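Local coordinates for protein 6-phosphogluconate dehydratase (Shewanella oneidensis, PDB 2GP4) that catalyses the dehydration of 6-phosphogluconate to 2-keto-3-deoxy-6-phosphogluconate, a step of the Entner-Doudoroff pathway, and is here in its apo form without the iron-sulfur cluster, at residues A[338-343]-A[613-618]; A[449-454]-A[542-547]; A[141-146]-A[500-505]; A[303-308]-A[387-392]. All coordinates share one frame; numbering follows the deposited sequence.

Contact 1 of 4, residues A[338-343]-A[613-618]; sequences VNWDDF and SPETGA
Glu-615 lies over the indole of Trp-340 and reaches the first turn of helix 340-347, so that the 3-10 turn 614-616, late in the chain, closes on a helix start of the largely helical N-terminal part. From the base outward, Glu-615 CB sits above the six-membered ring of Trp-340, 3.6 Å from its centroid, in a CH-pi contact 15° off the ring normal. Glu-615 CG, placed anti to the backbone N (chi1 176°), carries the chain on in extended form, 3.9 Å from Trp-340 CD2. The carboxylate then stacks on the indole, the two planes only 20° apart, with Glu-615 OE1 3.7 Å from Trp-340 CE3. Glu-615 OE2 ends beside the backbone and accepts Trp-340 N at 2.8 Å, met on its anti side. The acceptor thus serves a backbone N-H at the start of the helix, just after the N-cap position, Asn-339. Asp-341 brings a second negative charge close to OE2; Arg-449 NH2 forms salt bridges with both acids and probably offsets their repulsion. Pro-614 adds an apolar contact at the rim of the indole, CB to Trp-340 CZ2 at 3.9 Å, near the ring plane. On the helix side, Asn-339 N donates to Asp-342 OD2, approaching from above the Asp-342 carboxylate plane, while the same oxygen pairs with Arg-35 of helix 23-51. A single water completes the join, donating to Val-338 O at 2.6 Å and to Glu-615 O at 2.7 Å.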
loop_
_atom_site.group_PDB
_atom_site.type_symbol
_atom_site.label_atom_id
_atom_site.label_comp_id
_atom_site.label_asym_id
_atom_site.label_seq_id
_atom_site.Cartn_x
_atom_site.Cartn_y
_atom_site.Cartn_z
ATOM N N VAL A 338 -5.968 -10.628 6.768
ATOM C CA VAL A 338 -6.725 -10.012 5.672
ATOM C C VAL A 338 -6.338 -10.661 4.336
ATOM O O VAL A 338 -5.154 -10.879 4.068
ATOM C CB VAL A 338 -6.453 -8.475 5.593
ATOM C CG1 VAL A 338 -7.112 -7.851 4.364
ATOM C CG2 VAL A 338 -6.917 -7.761 6.860
ATOM N N ASN A 339 -7.327 -10.976 3.500
ATOM C CA ASN A 339 -7.044 -11.557 2.181
ATOM C C ASN A 339 -7.616 -10.739 1.007
ATOM O O ASN A 339 -8.207 -9.682 1.214
ATOM C CB ASN A 339 -7.457 -13.044 2.122
ATOM C CG ASN A 339 -8.953 -13.273 2.368
ATOM O OD1 ASN A 339 -9.354 -14.350 2.826
ATOM N ND2 ASN A 339 -9.781 -12.277 2.060
ATOM N N TRP A 340 -7.439 -11.234 -0.216
ATOM C CA TRP A 340 -7.930 -10.544 -1.412
ATOM C C TRP A 340 -9.448 -10.461 -1.517
ATOM O O TRP A 340 -9.969 -9.563 -2.167
ATOM C CB TRP A 340 -7.333 -11.134 -2.698
ATOM C CG TRP A 340 -5.881 -10.814 -2.880
ATOM C CD1 TRP A 340 -5.176 -9.804 -2.275
ATOM C CD2 TRP A 340 -4.956 -11.484 -3.743
ATOM N NE1 TRP A 340 -3.872 -9.814 -2.700
ATOM C CE2 TRP A 340 -3.706 -10.828 -3.604
ATOM C CE3 TRP A 340 -5.056 -12.577 -4.615
ATOM C CZ2 TRP A 340 -2.567 -11.235 -4.299
ATOM C CZ3 TRP A 340 -3.924 -12.978 -5.309
ATOM C CH2 TRP A 340 -2.695 -12.307 -5.147
ATOM N N ASP A 341 -10.155 -11.387 -0.879
ATOM C CA ASP A 341 -11.617 -11.308 -0.812
ATOM C C ASP A 341 -12.046 -10.053 -0.050
ATOM O O ASP A 341 -13.058 -9.436 -0.384
ATOM C CB ASP A 341 -12.210 -12.540 -0.139
ATOM C CG ASP A 341 -11.814 -13.832 -0.820
ATOM O OD1 ASP A 341 -10.890 -14.503 -0.319
ATOM O OD2 ASP A 341 -12.431 -14.187 -1.843
ATOM N N ASP A 342 -11.277 -9.681 0.977
ATOM C CA ASP A 342 -11.533 -8.447 1.711
ATOM C C ASP A 342 -11.379 -7.234 0.801
ATOM O O ASP A 342 -12.253 -6.380 0.765
ATOM C CB ASP A 342 -10.611 -8.310 2.925
ATOM C CG ASP A 342 -10.675 -9.514 3.858
ATOM O OD1 ASP A 342 -11.753 -10.138 3.994
ATOM O OD2 ASP A 342 -9.629 -9.829 4.463
ATOM N N PHE A 343 -10.273 -7.176 0.057
ATOM C CA PHE A 343 -9.968 -6.030 -0.804
ATOM C C PHE A 343 -11.008 -5.858 -1.906
ATOM O O PHE A 343 -11.515 -4.755 -2.127
ATOM C CB PHE A 343 -8.569 -6.162 -1.418
ATOM C CG PHE A 343 -7.456 -5.766 -0.489
ATOM C CD1 PHE A 343 -7.029 -4.443 -0.415
ATOM C CD2 PHE A 343 -6.827 -6.715 0.305
ATOM C CE1 PHE A 343 -6.002 -4.072 0.441
ATOM C CE2 PHE A 343 -5.793 -6.352 1.161
ATOM C CZ PHE A 343 -5.382 -5.030 1.229
ATOM N N SER A 613 3.408 -15.637 -0.253
ATOM C CA SER A 613 2.620 -15.167 -1.380
ATOM C C SER A 613 2.232 -13.699 -1.187
ATOM O O SER A 613 2.040 -13.258 -0.049
ATOM C CB SER A 613 1.357 -16.005 -1.468
ATOM O OG SER A 613 0.575 -15.805 -0.301
ATOM N N PRO A 614 2.119 -12.937 -2.292
ATOM C CA PRO A 614 1.600 -11.565 -2.232
ATOM C C PRO A 614 0.335 -11.395 -1.371
ATOM O O PRO A 614 0.233 -10.423 -0.617
ATOM C CB PRO A 614 1.304 -11.249 -3.699
ATOM C CG PRO A 614 2.326 -12.048 -4.444
ATOM C CD PRO A 614 2.517 -13.313 -3.665
ATOM N N GLU A 615 -0.602 -12.337 -1.469
ATOM C CA GLU A 615 -1.856 -12.274 -0.707
ATOM C C GLU A 615 -1.632 -12.422 0.806
ATOM O O GLU A 615 -2.472 -11.994 1.605
ATOM C CB GLU A 615 -2.853 -13.321 -1.226
ATOM C CG GLU A 615 -4.161 -13.420 -0.446
ATOM C CD GLU A 615 -5.262 -14.152 -1.196
ATOM O OE1 GLU A 615 -4.963 -15.120 -1.931
ATOM O OE2 GLU A 615 -6.438 -13.760 -1.035
ATOM N N THR A 616 -0.509 -13.037 1.184
ATOM C CA THR A 616 -0.136 -13.189 2.593
ATOM C C THR A 616 0.914 -12.154 2.986
ATOM O O THR A 616 1.497 -12.231 4.073
ATOM C CB THR A 616 0.364 -14.624 2.939
ATOM O OG1 THR A 616 1.412 -15.007 2.041
ATOM C CG2 THR A 616 -0.785 -15.641 2.854
ATOM N N GLY A 617 1.147 -11.195 2.087
ATOM C CA GLY A 617 1.987 -10.036 2.368
ATOM C C GLY A 617 3.423 -10.122 1.892
ATOM O O GLY A 617 4.214 -9.212 2.146
ATOM N N ALA A 618 3.760 -11.206 1.191
ATOM C CA ALA A 618 5.147 -11.506 0.798
ATOM C C ALA A 618 6.124 -11.368 1.972
ATOM O O ALA A 618 7.153 -10.679 1.883
ATOM C CB ALA A 618 5.577 -10.648 -0.391
HETATM O O HOH W 1 -3.752 -13.102 3.767
#

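Contact 2 of 4, residues A[449-454]-A[542-547]; sequences RAVIKV and AIHLTP
Val-451 O receives the N-H of Ile-543 at 2.9 Å in an almost straight bond (174° at the hydrogen), and Ile-543 CG1, set between its own backbone N and carbonyl carbon (chi1 62°), comes within 3.3 Å of the same oxygen. The return bond, Val-451 N to Ile-543 O at 3.0 Å, lies in the carbonyl plane and makes this an antiparallel hydrogen-bonded pair. The next such pair joins Arg-449 and Thr-546: Arg-449 N gives a sound bond to Thr-546 O, whereas the bond from Thr-546 N back to Arg-449 O is weak. Between the pairs the register slips by one residue. This beta bulge sets Ala-450 opposite two residues, His-544 and Leu-545, where strand 541-546 turns a corner, in the mixed sheet of the C-terminal part, with strand 440-445 on the far side of 448-453. His-544 takes up positive phi here, and His-544 O accepts Thr-546 OG1 at 2.7 Å. Ala-450 CB fits closely at the bend, 3.2 Å from Ile-543 O and 4.1 Å from Leu-545 CD1. On the sheet face of Arg-449, Val-451, Ile-543 and Thr-546, Val-451 CG2 meets Ile-543 CG1 at 3.7 Å and also lies over one face of the His-544 imidazole, 4.1 Å from ND1. Arg-449, Val-451 and His-544 all pack on Trp-340 of helix 340-347, and the Arg-449 guanidinium turns away from the strand pair to Glu-615 and Asp-341.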
loop_
_atom_site.group_PDB
_atom_site.type_symbol
_atom_site.label_atom_id
_atom_site.label_comp_id
_atom_site.label_asym_id
_atom_site.label_seq_id
_atom_site.Cartn_x
_atom_site.Cartn_y
_atom_site.Cartn_z
ATOM N N ARG A 449 -4.874 -17.417 -8.183
ATOM C CA ARG A 449 -5.465 -16.180 -7.688
ATOM C C ARG A 449 -4.580 -14.998 -8.066
ATOM O O ARG A 449 -3.357 -15.059 -7.925
ATOM C CB ARG A 449 -5.656 -16.243 -6.167
ATOM C CG ARG A 449 -6.621 -17.342 -5.689
ATOM C CD ARG A 449 -6.556 -17.575 -4.162
ATOM N NE ARG A 449 -6.941 -16.382 -3.402
ATOM C CZ ARG A 449 -8.195 -16.037 -3.117
ATOM N NH1 ARG A 449 -9.212 -16.789 -3.527
ATOM N NH2 ARG A 449 -8.439 -14.931 -2.426
ATOM N N ALA A 450 -5.203 -13.931 -8.558
ATOM C CA ALA A 450 -4.497 -12.688 -8.861
ATOM C C ALA A 450 -5.384 -11.483 -8.554
ATOM O O ALA A 450 -6.539 -11.631 -8.173
ATOM C CB ALA A 450 -4.052 -12.678 -10.321
ATOM N N VAL A 451 -4.839 -10.284 -8.709
ATOM C CA VAL A 451 -5.644 -9.071 -8.611
ATOM C C VAL A 451 -5.540 -8.266 -9.907
ATOM O O VAL A 451 -4.600 -8.442 -10.685
ATOM C CB VAL A 451 -5.284 -8.202 -7.366
ATOM C CG1 VAL A 451 -5.604 -8.950 -6.070
ATOM C CG2 VAL A 451 -3.830 -7.770 -7.390
ATOM N N ILE A 452 -6.526 -7.402 -10.132
ATOM C CA ILE A 452 -6.569 -6.533 -11.302
ATOM C C ILE A 452 -7.146 -5.170 -10.920
ATOM O O ILE A 452 -8.121 -5.096 -10.160
ATOM C CB ILE A 452 -7.382 -7.182 -12.485
ATOM C CG1 ILE A 452 -7.319 -6.312 -13.749
ATOM C CG2 ILE A 452 -8.836 -7.469 -12.079
ATOM C CD1 ILE A 452 -7.666 -7.048 -15.041
ATOM N N LYS A 453 -6.520 -4.104 -11.430
ATOM C CA LYS A 453 -7.106 -2.771 -11.392
ATOM C C LYS A 453 -7.832 -2.463 -12.694
ATOM O O LYS A 453 -7.219 -2.423 -13.770
ATOM C CB LYS A 453 -6.059 -1.692 -11.106
ATOM C CG LYS A 453 -5.697 -1.539 -9.626
ATOM C CD LYS A 453 -6.893 -1.254 -8.710
ATOM C CE LYS A 453 -7.533 0.100 -8.986
ATOM N NZ LYS A 453 -6.577 1.237 -8.864
ATOM N N VAL A 454 -9.139 -2.247 -12.585
ATOM C CA VAL A 454 -9.982 -1.999 -13.750
ATOM C C VAL A 454 -10.409 -0.534 -13.848
ATOM O O VAL A 454 -11.155 -0.160 -14.752
ATOM C CB VAL A 454 -11.226 -2.935 -13.779
ATOM C CG1 VAL A 454 -10.797 -4.378 -13.976
ATOM C CG2 VAL A 454 -12.067 -2.796 -12.506
ATOM N N ALA A 542 -3.665 -8.974 -15.092
ATOM C CA ALA A 542 -3.740 -9.869 -13.945
ATOM C C ALA A 542 -2.355 -9.954 -13.318
ATOM O O ALA A 542 -1.420 -10.440 -13.947
ATOM C CB ALA A 542 -4.233 -11.232 -14.362
ATOM N N ILE A 543 -2.231 -9.454 -12.090
ATOM C CA ILE A 543 -0.928 -9.300 -11.422
ATOM C C ILE A 543 -0.879 -10.044 -10.083
ATOM O O ILE A 543 -1.922 -10.396 -9.525
ATOM C CB ILE A 543 -0.557 -7.796 -11.204
ATOM C CG1 ILE A 543 -1.581 -7.092 -10.301
ATOM C CG2 ILE A 543 -0.415 -7.066 -12.537
ATOM C CD1 ILE A 543 -1.140 -5.725 -9.794
ATOM N N HIS A 544 0.333 -10.269 -9.565
ATOM C CA HIS A 544 0.527 -10.996 -8.298
ATOM C C HIS A 544 0.024 -12.448 -8.375
ATOM O O HIS A 544 -0.248 -13.069 -7.343
ATOM C CB HIS A 544 -0.150 -10.260 -7.117
ATOM C CG HIS A 544 0.274 -8.831 -6.963
ATOM N ND1 HIS A 544 -0.025 -8.086 -5.846
ATOM C CD2 HIS A 544 0.974 -8.011 -7.784
ATOM C CE1 HIS A 544 0.469 -6.868 -5.984
ATOM N NE2 HIS A 544 1.080 -6.797 -7.152
ATOM N N LEU A 545 -0.088 -12.979 -9.596
ATOM C CA LEU A 545 -0.524 -14.364 -9.806
ATOM C C LEU A 545 0.205 -15.340 -8.885
ATOM O O LEU A 545 1.433 -15.300 -8.740
ATOM C CB LEU A 545 -0.375 -14.800 -11.273
ATOM C CG LEU A 545 -0.942 -16.188 -11.609
ATOM C CD1 LEU A 545 -2.420 -16.319 -11.223
ATOM C CD2 LEU A 545 -0.747 -16.534 -13.079
ATOM N N THR A 546 -0.586 -16.210 -8.269
ATOM C CA THR A 546 -0.130 -17.095 -7.222
ATOM C C THR A 546 -0.882 -18.421 -7.354
ATOM O O THR A 546 -2.104 -18.420 -7.583
ATOM C CB THR A 546 -0.360 -16.448 -5.834
ATOM O OG1 THR A 546 0.308 -15.177 -5.791
ATOM C CG2 THR A 546 0.176 -17.330 -4.703
ATOM N N PRO A 547 -0.157 -19.556 -7.230
ATOM C CA PRO A 547 1.297 -19.674 -7.001
ATOM C C PRO A 547 2.135 -19.148 -8.166
ATOM O O PRO A 547 1.738 -19.289 -9.325
ATOM C CB PRO A 547 1.508 -21.188 -6.839
ATOM C CG PRO A 547 0.169 -21.737 -6.496
ATOM C CD PRO A 547 -0.795 -20.885 -7.277
#

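Contact 3 of 4, residues A[141-146]-A[500-505]; sequences GMELSL and KANGMP
Glu-143 and Pro-505 approach to 4.8 Å between CA atoms where the 3-10 turn 141-143 runs past the chain leaving helix 499-502 at Gly-503, whose phi is positive (76°). No direct hydrogen bond crosses. Gly-503 CA stands 3.7 Å from Glu-143 O, and Gly-503 O is linked by one water to Met-142 O and Leu-146 N and by another to Glu-143 O. The Glu-143 side chain lies alongside Pro-505, CG to CG 3.7 Å, while the same Glu-143 CG is 3.1 Å from Asn-502 O. Its OE1 forms a salt bridge with Arg-601, and OE2 shares a water with Asn-502 ND2, which is also hydrogen-bonded to Gln-497 OE1. Selenomethionine Met-142 bends at chi2 and chi3, folding against the proline: Met-142 CG meets Pro-505 CB and Met-142 CE meets Pro-505 CA, each at 3.7 Å. The other selenomethionine, Met-504, brings CE within 3.7 Å of Leu-146 CG. The contact joins the N-terminal and C-terminal parts of the dehydratase chain, fitting the start of helix 145-160 against the loop after helix 499-502, while Arg-531 NE, from the loop between strands 524-528 and 541-546, hydrogen-bonds Met-504 O.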
loop_
_atom_site.group_PDB
_atom_site.type_symbol
_atom_site.label_atom_id
_atom_site.label_comp_id
_atom_site.label_asym_id
_atom_site.label_seq_id
_atom_site.Cartn_x
_atom_site.Cartn_y
_atom_site.Cartn_z
ATOM N N GLY A 141 18.948 -3.349 -8.743
ATOM C CA GLY A 141 18.690 -2.932 -7.364
ATOM C C GLY A 141 17.208 -2.933 -7.022
ATOM O O GLY A 141 16.829 -3.027 -5.852
HETATM N N MSE A 142 16.371 -2.843 -8.054
HETATM C CA MSE A 142 14.918 -2.899 -7.904
HETATM C C MSE A 142 14.467 -4.284 -7.398
HETATM O O MSE A 142 13.400 -4.418 -6.802
HETATM C CB MSE A 142 14.244 -2.494 -9.229
HETATM C CG MSE A 142 12.719 -2.539 -9.251
HETATM SE SE MSE A 142 11.852 -1.478 -7.849
HETATM C CE MSE A 142 10.575 -2.817 -7.235
ATOM N N GLU A 143 15.310 -5.296 -7.605
ATOM C CA GLU A 143 15.042 -6.656 -7.115
ATOM C C GLU A 143 15.257 -6.817 -5.598
ATOM O O GLU A 143 15.006 -7.888 -5.049
ATOM C CB GLU A 143 15.856 -7.694 -7.905
ATOM C CG GLU A 143 15.353 -7.920 -9.337
ATOM C CD GLU A 143 16.279 -8.782 -10.199
ATOM O OE1 GLU A 143 17.102 -9.552 -9.650
ATOM O OE2 GLU A 143 16.173 -8.698 -11.443
ATOM N N LEU A 144 15.706 -5.750 -4.933
ATOM C CA LEU A 144 15.876 -5.729 -3.473
ATOM C C LEU A 144 14.834 -4.867 -2.748
ATOM O O LEU A 144 14.802 -4.826 -1.512
ATOM C CB LEU A 144 17.278 -5.227 -3.098
ATOM C CG LEU A 144 18.531 -5.994 -3.526
ATOM C CD1 LEU A 144 19.767 -5.349 -2.907
ATOM C CD2 LEU A 144 18.445 -7.472 -3.153
ATOM N N SER A 145 13.997 -4.180 -3.521
ATOM C CA SER A 145 13.033 -3.219 -3.002
ATOM C C SER A 145 12.020 -3.813 -2.014
ATOM O O SER A 145 11.789 -3.255 -0.941
ATOM C CB SER A 145 12.314 -2.534 -4.162
ATOM O OG SER A 145 11.149 -1.864 -3.718
ATOM N N LEU A 146 11.416 -4.932 -2.383
ATOM C CA LEU A 146 10.493 -5.616 -1.496
ATOM C C LEU A 146 11.265 -6.182 -0.300
ATOM O O LEU A 146 10.831 -6.053 0.849
ATOM C CB LEU A 146 9.786 -6.747 -2.240
ATOM C CG LEU A 146 8.456 -7.323 -1.737
ATOM C CD1 LEU A 146 8.518 -8.836 -1.854
ATOM C CD2 LEU A 146 8.072 -6.913 -0.311
ATOM N N LYS A 500 9.730 -14.926 -4.848
ATOM C CA LYS A 500 10.766 -15.960 -4.725
ATOM C C LYS A 500 11.710 -16.010 -5.925
ATOM O O LYS A 500 12.890 -16.322 -5.777
ATOM C CB LYS A 500 10.145 -17.342 -4.486
ATOM C CG LYS A 500 9.429 -17.513 -3.144
ATOM C CD LYS A 500 9.143 -18.994 -2.877
ATOM C CE LYS A 500 8.304 -19.212 -1.621
ATOM N NZ LYS A 500 6.905 -18.704 -1.778
ATOM N N ALA A 501 11.193 -15.699 -7.111
ATOM C CA ALA A 501 11.986 -15.795 -8.331
ATOM C C ALA A 501 13.106 -14.768 -8.382
ATOM O O ALA A 501 14.272 -15.128 -8.522
ATOM C CB ALA A 501 11.096 -15.675 -9.545
ATOM N N ASN A 502 12.744 -13.494 -8.272
ATOM C CA ASN A 502 13.695 -12.393 -8.386
ATOM C C ASN A 502 13.399 -11.210 -7.440
ATOM O O ASN A 502 13.784 -10.078 -7.714
ATOM C CB ASN A 502 13.781 -11.919 -9.847
ATOM C CG ASN A 502 12.432 -11.467 -10.411
ATOM O OD1 ASN A 502 11.401 -11.511 -9.727
ATOM N ND2 ASN A 502 12.440 -11.014 -11.664
ATOM N N GLY A 503 12.701 -11.472 -6.339
ATOM C CA GLY A 503 12.394 -10.428 -5.366
ATOM C C GLY A 503 11.284 -9.491 -5.789
ATOM O O GLY A 503 11.111 -8.427 -5.197
HETATM N N MSE A 504 10.538 -9.899 -6.817
HETATM C CA MSE A 504 9.391 -9.159 -7.357
HETATM C C MSE A 504 9.688 -7.686 -7.701
HETATM O O MSE A 504 9.165 -6.780 -7.057
HETATM C CB MSE A 504 8.187 -9.287 -6.405
HETATM C CG MSE A 504 6.816 -9.124 -7.051
HETATM SE SE MSE A 504 5.397 -9.005 -5.698
HETATM C CE MSE A 504 6.197 -7.589 -4.626
ATOM N N PRO A 505 10.532 -7.438 -8.719
ATOM C CA PRO A 505 10.756 -6.044 -9.094
ATOM C C PRO A 505 9.555 -5.461 -9.846
ATOM O O PRO A 505 8.864 -6.186 -10.560
ATOM C CB PRO A 505 11.968 -6.129 -10.028
ATOM C CG PRO A 505 11.874 -7.487 -10.639
ATOM C CD PRO A 505 11.305 -8.368 -9.568
HETATM O O HOH W 2 11.325 -5.572 -5.278
HETATM O O HOH W 3 12.885 -7.588 -3.362
HETATM O O HOH W 4 15.151 -11.291 -13.068
#

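Contact 4 of 4, residues A[303-308]-A[387-392]; sequences NEKSIV and HEDVNT
The imidazole of His-387 has Lys-305 CG over one face, a CH-pi contact 3.9 Å from the ring centroid and 13° off its normal, and Val-308 CG1 at its edge, 4.1 Å from NE2. Both partners belong to the first turns of helix 304-316, which opens with a capping box of Asn-303 and Ser-306; the ring comes from the loop after helix 372-383. His-387 NE2 is further bonded to Thr-29 of helix 23-51, a link that should help fix the rotation of the ring. The lysine chain passes over the ring with its direction at about a right angle to that of the His-387 side chain. It then bends at its last torsion (chi4 -77°), which takes Lys-305 NZ to Asp-389 OD2, a rather long salt bridge of 3.5 Å. Asp-389 is the centre of an inverse gamma turn, and at this exposed margin the ion pair lies near solvent. Deeper in, Val-390 CG1 packs on the base of the same lysine, 3.8 Å from Lys-305 CB. In the capping box Asn-303 OD1 accepts Ser-306 N at 3.0 Å from above its carbonyl plane, and Lys-305 N weakly; Ser-306 OG in turn accepts Asn-303 N at 2.8 Å. The cap residue also reaches the other segment: one water lies 2.7 Å from Asn-303 ND2, accepting a weak bond, and 2.7 Å from Asn-391 O, to which it can donate.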
loop_
_atom_site.group_PDB
_atom_site.type_symbol
_atom_site.label_atom_id
_atom_site.label_comp_id
_atom_site.label_asym_id
_atom_site.label_seq_id
_atom_site.Cartn_x
_atom_site.Cartn_y
_atom_site.Cartn_z
ATOM N N ASN A 303 -5.510 -2.265 14.683
ATOM C CA ASN A 303 -6.529 -3.273 14.966
ATOM C C ASN A 303 -7.340 -3.514 13.704
ATOM O O ASN A 303 -7.076 -2.882 12.681
ATOM C CB ASN A 303 -7.434 -2.855 16.136
ATOM C CG ASN A 303 -8.176 -1.555 15.873
ATOM O OD1 ASN A 303 -8.984 -1.459 14.948
ATOM N ND2 ASN A 303 -7.912 -0.553 16.691
ATOM N N GLU A 304 -8.317 -4.413 13.780
ATOM C CA GLU A 304 -9.126 -4.790 12.624
ATOM C C GLU A 304 -9.818 -3.593 11.963
ATOM O O GLU A 304 -9.800 -3.465 10.737
ATOM C CB GLU A 304 -10.145 -5.869 12.998
ATOM C CG GLU A 304 -9.536 -7.149 13.596
ATOM C CD GLU A 304 -9.573 -7.200 15.127
ATOM O OE1 GLU A 304 -9.314 -6.174 15.788
ATOM O OE2 GLU A 304 -9.857 -8.288 15.674
ATOM N N LYS A 305 -10.404 -2.717 12.775
ATOM C CA LYS A 305 -11.114 -1.543 12.263
ATOM C C LYS A 305 -10.172 -0.548 11.591
ATOM O O LYS A 305 -10.509 0.032 10.551
ATOM C CB LYS A 305 -11.874 -0.834 13.381
ATOM C CG LYS A 305 -13.081 -1.585 13.907
ATOM C CD LYS A 305 -13.569 -0.951 15.188
ATOM C CE LYS A 305 -14.518 -1.869 15.931
ATOM N NZ LYS A 305 -15.880 -1.879 15.321
ATOM N N SER A 306 -8.998 -0.344 12.191
ATOM C CA SER A 306 -8.049 0.636 11.669
ATOM C C SER A 306 -7.368 0.113 10.404
ATOM O O SER A 306 -7.074 0.883 9.493
ATOM C CB SER A 306 -7.038 1.070 12.737
ATOM O OG SER A 306 -6.301 -0.028 13.240
ATOM N N ILE A 307 -7.148 -1.199 10.353
ATOM C CA ILE A 307 -6.674 -1.867 9.141
ATOM C C ILE A 307 -7.679 -1.723 7.994
ATOM O O ILE A 307 -7.310 -1.326 6.879
ATOM C CB ILE A 307 -6.322 -3.358 9.405
ATOM C CG1 ILE A 307 -5.004 -3.464 10.187
ATOM C CG2 ILE A 307 -6.238 -4.160 8.099
ATOM C CD1 ILE A 307 -3.778 -2.896 9.462
ATOM N N VAL A 308 -8.946 -2.027 8.270
ATOM C CA VAL A 308 -10.011 -1.831 7.283
ATOM C C VAL A 308 -10.040 -0.365 6.812
ATOM O O VAL A 308 -10.112 -0.102 5.614
ATOM C CB VAL A 308 -11.392 -2.287 7.824
ATOM C CG1 VAL A 308 -12.541 -1.736 6.976
ATOM C CG2 VAL A 308 -11.463 -3.808 7.893
ATOM N N HIS A 387 -14.582 3.390 10.033
ATOM C CA HIS A 387 -14.910 3.213 11.448
ATOM C C HIS A 387 -14.451 4.431 12.241
ATOM O O HIS A 387 -13.281 4.802 12.186
ATOM C CB HIS A 387 -14.243 1.948 11.998
ATOM C CG HIS A 387 -14.735 0.680 11.371
ATOM N ND1 HIS A 387 -15.938 0.097 11.713
ATOM C CD2 HIS A 387 -14.183 -0.123 10.432
ATOM C CE1 HIS A 387 -16.105 -1.009 11.011
ATOM N NE2 HIS A 387 -15.052 -1.168 10.228
ATOM N N GLU A 388 -15.375 5.052 12.971
ATOM C CA GLU A 388 -15.072 6.233 13.777
ATOM C C GLU A 388 -14.574 5.864 15.166
ATOM O O GLU A 388 -13.786 6.600 15.777
ATOM C CB GLU A 388 -16.306 7.126 13.916
ATOM C CG GLU A 388 -15.962 8.543 14.372
ATOM C CD GLU A 388 -17.131 9.279 14.981
ATOM O OE1 GLU A 388 -18.182 9.415 14.304
ATOM O OE2 GLU A 388 -16.990 9.741 16.136
ATOM N N ASP A 389 -15.047 4.725 15.662
ATOM C CA ASP A 389 -14.800 4.300 17.032
ATOM C C ASP A 389 -13.444 3.609 17.158
ATOM O O ASP A 389 -13.361 2.409 17.438
ATOM C CB ASP A 389 -15.938 3.389 17.516
ATOM C CG ASP A 389 -16.159 2.192 16.603
ATOM O OD1 ASP A 389 -16.088 2.343 15.363
ATOM O OD2 ASP A 389 -16.391 1.094 17.127
ATOM N N VAL A 390 -12.383 4.377 16.943
ATOM C CA VAL A 390 -11.018 3.868 17.070
ATOM C C VAL A 390 -10.167 4.768 17.962
ATOM O O VAL A 390 -10.399 5.985 18.044
ATOM C CB VAL A 390 -10.320 3.689 15.679
ATOM C CG1 VAL A 390 -10.888 2.483 14.933
ATOM C CG2 VAL A 390 -10.436 4.953 14.833
ATOM N N ASN A 391 -9.196 4.164 18.647
ATOM C CA ASN A 391 -8.194 4.935 19.368
ATOM C C ASN A 391 -7.078 5.331 18.406
ATOM O O ASN A 391 -6.644 4.526 17.576
ATOM C CB ASN A 391 -7.639 4.157 20.573
ATOM C CG ASN A 391 -6.810 5.037 21.518
ATOM O OD1 ASN A 391 -7.077 6.230 21.681
ATOM N ND2 ASN A 391 -5.805 4.445 22.143
ATOM N N THR A 392 -6.639 6.580 18.497
ATOM C CA THR A 392 -5.554 7.063 17.655
ATOM C C THR A 392 -4.485 7.712 18.526
ATOM O O THR A 392 -4.705 7.955 19.720
ATOM C CB THR A 392 -6.034 8.073 16.570
ATOM O OG1 THR A 392 -6.233 9.363 17.151
ATOM C CG2 THR A 392 -7.325 7.619 15.902
HETATM O O HOH W 5 -7.346 2.111 16.623
#

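Contacts 1 and 2 are the most closely coupled, centres 11 Å apart: Arg-449 NH2 lies 2.7 Å from Glu-615 OE2, and Trp-340 CH2 packs 3.4 Å from His-544 O. Contact 1 also touches the other two, through Ala-618 CB and Leu-146 CD1 (3.8 Å) toward contact 3 and through Val-338 CG2 and Ile-307 CG2 (3.9 Å) toward contact 4. Contacts 3 and 4 lie on opposite sides of the chain's centre, about 32 Å between centres. Contacts 1 and 3 each join the N-terminal and C-terminal family regions, while contact 2 stays within the C-terminal and contact 4 within the N-terminal. With the iron-sulfur cluster absent, none of the four can be placed against its site.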